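Local coordinates for protein fluoride-specific ion channel FluC (Bordetella pertussis, PDB 5NKQ) that conducts fluoride ions selectively across the bacterial inner membrane through a double-barrelled dimeric channel, lowering their concentration and toxicity in the cell while excluding chloride, at residues W37-A42 against L79-T84. Residues are numbered along the deposited sequence; the frame is centred on the assembly and turned at random.
Sequences WGTLTA and LTTFST. With NA (sodium ion), chain I.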
ATOM      1  N   TRP A  37      -1.301 -12.447  -8.095  1.00 38.08           N
ATOM      2  CA  TRP A  37      -1.606 -13.127  -6.841  1.00 34.87           C
ATOM      3  C   TRP A  37      -0.535 -12.885  -5.785  1.00 32.71           C
ATOM      4  O   TRP A  37      -0.831 -12.930  -4.585  1.00 35.81           O
ATOM      5  CB  TRP A  37      -1.783 -14.627  -7.080  1.00 33.82           C
ATOM      6  CG  TRP A  37      -3.033 -14.979  -7.833  1.00 39.06           C
ATOM      7  CD1 TRP A  37      -3.117 -15.418  -9.122  1.00 43.21           C
ATOM      8  CD2 TRP A  37      -4.378 -14.915  -7.342  1.00 43.44           C
ATOM      9  NE1 TRP A  37      -4.430 -15.635  -9.464  1.00 43.57           N
ATOM     10  CE2 TRP A  37      -5.224 -15.333  -8.388  1.00 46.31           C
ATOM     11  CE3 TRP A  37      -4.949 -14.546  -6.120  1.00 50.88           C
ATOM     12  CZ2 TRP A  37      -6.610 -15.391  -8.251  1.00 50.16           C
ATOM     13  CZ3 TRP A  37      -6.326 -14.606  -5.985  1.00 50.62           C
ATOM     14  CH2 TRP A  37      -7.140 -15.025  -7.044  1.00 50.03           C
ATOM     15  N   GLY A  38       0.707 -12.629  -6.201  1.00 32.28           N
ATOM     16  CA  GLY A  38       1.764 -12.391  -5.230  1.00 31.40           C
ATOM     17  C   GLY A  38       1.609 -11.061  -4.517  1.00 34.88           C
ATOM     18  O   GLY A  38       1.737 -10.981  -3.291  1.00 36.31           O
ATOM     19  N   THR A  39       1.340  -9.996  -5.277  1.00 32.98           N
ATOM     20  CA  THR A  39       1.089  -8.696  -4.663  1.00 32.27           C
ATOM     21  C   THR A  39      -0.145  -8.742  -3.772  1.00 31.79           C
ATOM     22  O   THR A  39      -0.148  -8.182  -2.669  1.00 33.27           O
ATOM     23  CB  THR A  39       0.924  -7.623  -5.740  1.00 30.90           C
ATOM     24  OG1 THR A  39       2.054  -7.644  -6.620  1.00 32.41           O
ATOM     25  CG2 THR A  39       0.808  -6.243  -5.101  1.00 27.75           C
ATOM     26  N   LEU A  40      -1.204  -9.410  -4.236  1.00 28.28           N
ATOM     27  CA  LEU A  40      -2.420  -9.518  -3.437  1.00 39.05           C
ATOM     28  C   LEU A  40      -2.173 -10.322  -2.167  1.00 38.07           C
ATOM     29  O   LEU A  40      -2.665  -9.959  -1.092  1.00 34.33           O
ATOM     30  CB  LEU A  40      -3.536 -10.150  -4.268  1.00 37.52           C
ATOM     31  CG  LEU A  40      -4.906 -10.255  -3.595  1.00 39.57           C
ATOM     32  CD1 LEU A  40      -5.406  -8.876  -3.189  1.00 38.64           C
ATOM     33  CD2 LEU A  40      -5.902 -10.942  -4.516  1.00 41.33           C
ATOM     34  N   THR A  41      -1.409 -11.413  -2.269  1.00 28.53           N
ATOM     35  CA  THR A  41      -1.082 -12.197  -1.082  1.00 31.49           C
ATOM     36  C   THR A  41      -0.303 -11.363  -0.073  1.00 29.95           C
ATOM     37  O   THR A  41      -0.568 -11.427   1.133  1.00 33.52           O
ATOM     38  CB  THR A  41      -0.287 -13.444  -1.473  1.00 30.27           C
ATOM     39  OG1 THR A  41      -1.088 -14.274  -2.323  1.00 32.39           O
ATOM     40  CG2 THR A  41       0.117 -14.236  -0.235  1.00 33.79           C
ATOM     41  N   ALA A  42       0.654 -10.562  -0.549  1.00 28.20           N
ATOM     42  CA  ALA A  42       1.435  -9.725   0.355  1.00 36.95           C
ATOM     43  C   ALA A  42       0.555  -8.702   1.061  1.00 33.82           C
ATOM     44  O   ALA A  42       0.727  -8.445   2.259  1.00 36.83           O
ATOM     45  CB  ALA A  42       2.558  -9.029  -0.414  1.00 27.88           C
ATOM     46  N   LEU A  79       6.340  -5.296   3.622  1.00 27.20           N
ATOM     47  CA  LEU A  79       5.630  -6.431   3.040  1.00 27.35           C
ATOM     48  C   LEU A  79       4.501  -5.968   2.127  1.00 27.33           C
ATOM     49  O   LEU A  79       4.371  -6.446   0.994  1.00 27.42           O
ATOM     50  CB  LEU A  79       5.090  -7.333   4.149  1.00 27.45           C
ATOM     51  CG  LEU A  79       4.180  -8.472   3.691  1.00 37.76           C
ATOM     52  CD1 LEU A  79       4.914  -9.405   2.732  1.00 27.77           C
ATOM     53  CD2 LEU A  79       3.647  -9.233   4.892  1.00 27.73           C
ATOM     54  N   THR A  80       3.667  -5.050   2.604  1.00 29.16           N
ATOM     55  CA  THR A  80       2.575  -4.543   1.787  1.00 30.62           C
ATOM     56  C   THR A  80       3.080  -3.457   0.843  1.00 31.71           C
ATOM     57  O   THR A  80       4.192  -2.944   0.980  1.00 31.02           O
ATOM     58  CB  THR A  80       1.448  -4.002   2.666  1.00 29.56           C
ATOM     59  OG1 THR A  80       1.921  -2.879   3.420  1.00 30.96           O
ATOM     60  CG2 THR A  80       0.963  -5.081   3.617  1.00 27.28           C
ATOM     61  N   THR A  81       2.247  -3.109  -0.134  1.00 31.00           N
ATOM     62  CA  THR A  81       2.632  -2.100  -1.109  1.00 34.71           C
ATOM     63  C   THR A  81       1.382  -1.487  -1.721  1.00 35.58           C
ATOM     64  O   THR A  81       0.438  -2.199  -2.074  1.00 35.45           O
ATOM     65  CB  THR A  81       3.527  -2.694  -2.206  1.00 32.88           C
ATOM     66  OG1 THR A  81       3.746  -1.714  -3.229  1.00 27.03           O
ATOM     67  CG2 THR A  81       2.889  -3.936  -2.816  1.00 30.29           C
ATOM     68  N   PHE A  82       1.383  -0.161  -1.828  1.00 36.45           N
ATOM     69  CA  PHE A  82       0.336   0.564  -2.533  1.00 38.12           C
ATOM     70  C   PHE A  82       0.753   0.978  -3.936  1.00 32.50           C
ATOM     71  O   PHE A  82      -0.087   0.998  -4.842  1.00 35.69           O
ATOM     72  CB  PHE A  82      -0.072   1.812  -1.742  1.00 37.87           C
ATOM     73  CG  PHE A  82      -1.547   2.086  -1.754  1.00 40.19           C
ATOM     74  CD1 PHE A  82      -2.179   2.498  -2.915  1.00 45.62           C
ATOM     75  CD2 PHE A  82      -2.300   1.944  -0.601  1.00 42.47           C
ATOM     76  CE1 PHE A  82      -3.537   2.754  -2.927  1.00 48.59           C
ATOM     77  CE2 PHE A  82      -3.658   2.200  -0.606  1.00 45.53           C
ATOM     78  CZ  PHE A  82      -4.277   2.605  -1.771  1.00 47.86           C
ATOM     79  N   SER A  83       2.036   1.295  -4.133  1.00 29.57           N
ATOM     80  CA  SER A  83       2.514   1.713  -5.446  1.00 26.88           C
ATOM     81  C   SER A  83       2.453   0.567  -6.447  1.00 31.83           C
ATOM     82  O   SER A  83       1.975   0.741  -7.574  1.00 32.86           O
ATOM     83  CB  SER A  83       3.940   2.255  -5.333  1.00 29.18           C
ATOM     84  OG  SER A  83       4.790   1.318  -4.693  1.00 29.89           O
ATOM     85  N   THR A  84       2.944  -0.612  -6.057  1.00 27.06           N
ATOM     86  CA  THR A  84       2.878  -1.767  -6.947  1.00 36.04           C
ATOM     87  C   THR A  84       1.432  -2.112  -7.282  1.00 37.43           C
ATOM     88  O   THR A  84       1.112  -2.426  -8.435  1.00 27.45           O
ATOM     89  CB  THR A  84       3.584  -2.967  -6.314  1.00 38.44           C
ATOM     90  OG1 THR A  84       4.934  -2.613  -5.984  1.00 40.31           O
ATOM     91  CG2 THR A  84       3.600  -4.147  -7.277  1.00 35.18           C
TER
HETATM   92 NA    NA I 201       5.160  -0.988   1.547  1.00 39.07          NA
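Leu79 and Ala42 open the contact at the point where helix 65-79 ends and the chain breaks in mid-membrane. The methyl CB of Ala42 sits 3.5 Å from the carbonyl O of Leu79, with CD1 of the same leucine alongside it at 3.9 Å. The branch point of the leucine, CG, lies 3.7 Å from Ala42 O, so each residue presents hydrocarbon to the other's backbone oxygen. Thr80, the first residue to depart from helical geometry, lays its CG2 3.6 Å from Ala42 O and turns its own carbonyl to the central sodium ion, which Thr80 O binds at 2.2 Å. Gly77 of this chain and Gly77 and Thr80 of the second subunit complete the metal site. The hydroxyl of Thr80, meanwhile, is hydrogen-bonded to Leu76 O and to groups of the second subunit.

At Thr81 the contact moves one helical turn back along helix 37-59. Chi1 of 173° sets OG1 anti to the backbone N and leaves CG2 to meet CG2 of Thr39 at 3.9 Å, the two side chains crossing nearly at right angles. The backbone N of Thr81 is hydrogen-bonded to OD1 of the fluoride-binding Asn43. Thr84, early in helix 83-95, shares a 3.1 Å hydrogen bond between its OG1 and Thr81 OG1. CG2 of Thr84 lies 3.9 Å from OG1 of Thr39, an oxygen hydrogen-bonded to OE1 of Glu88.

Across the interface the threonines thus meet largely through their methyls, with Thr39 OG1 also resting against the Thr84 methyl. Largely apolar packing therefore joins a helix lining the fluoride pathway to the sodium-binding break, where the backbone leaves helical geometry, so that Thr80 O serves the metal and Thr81 N serves Asn43.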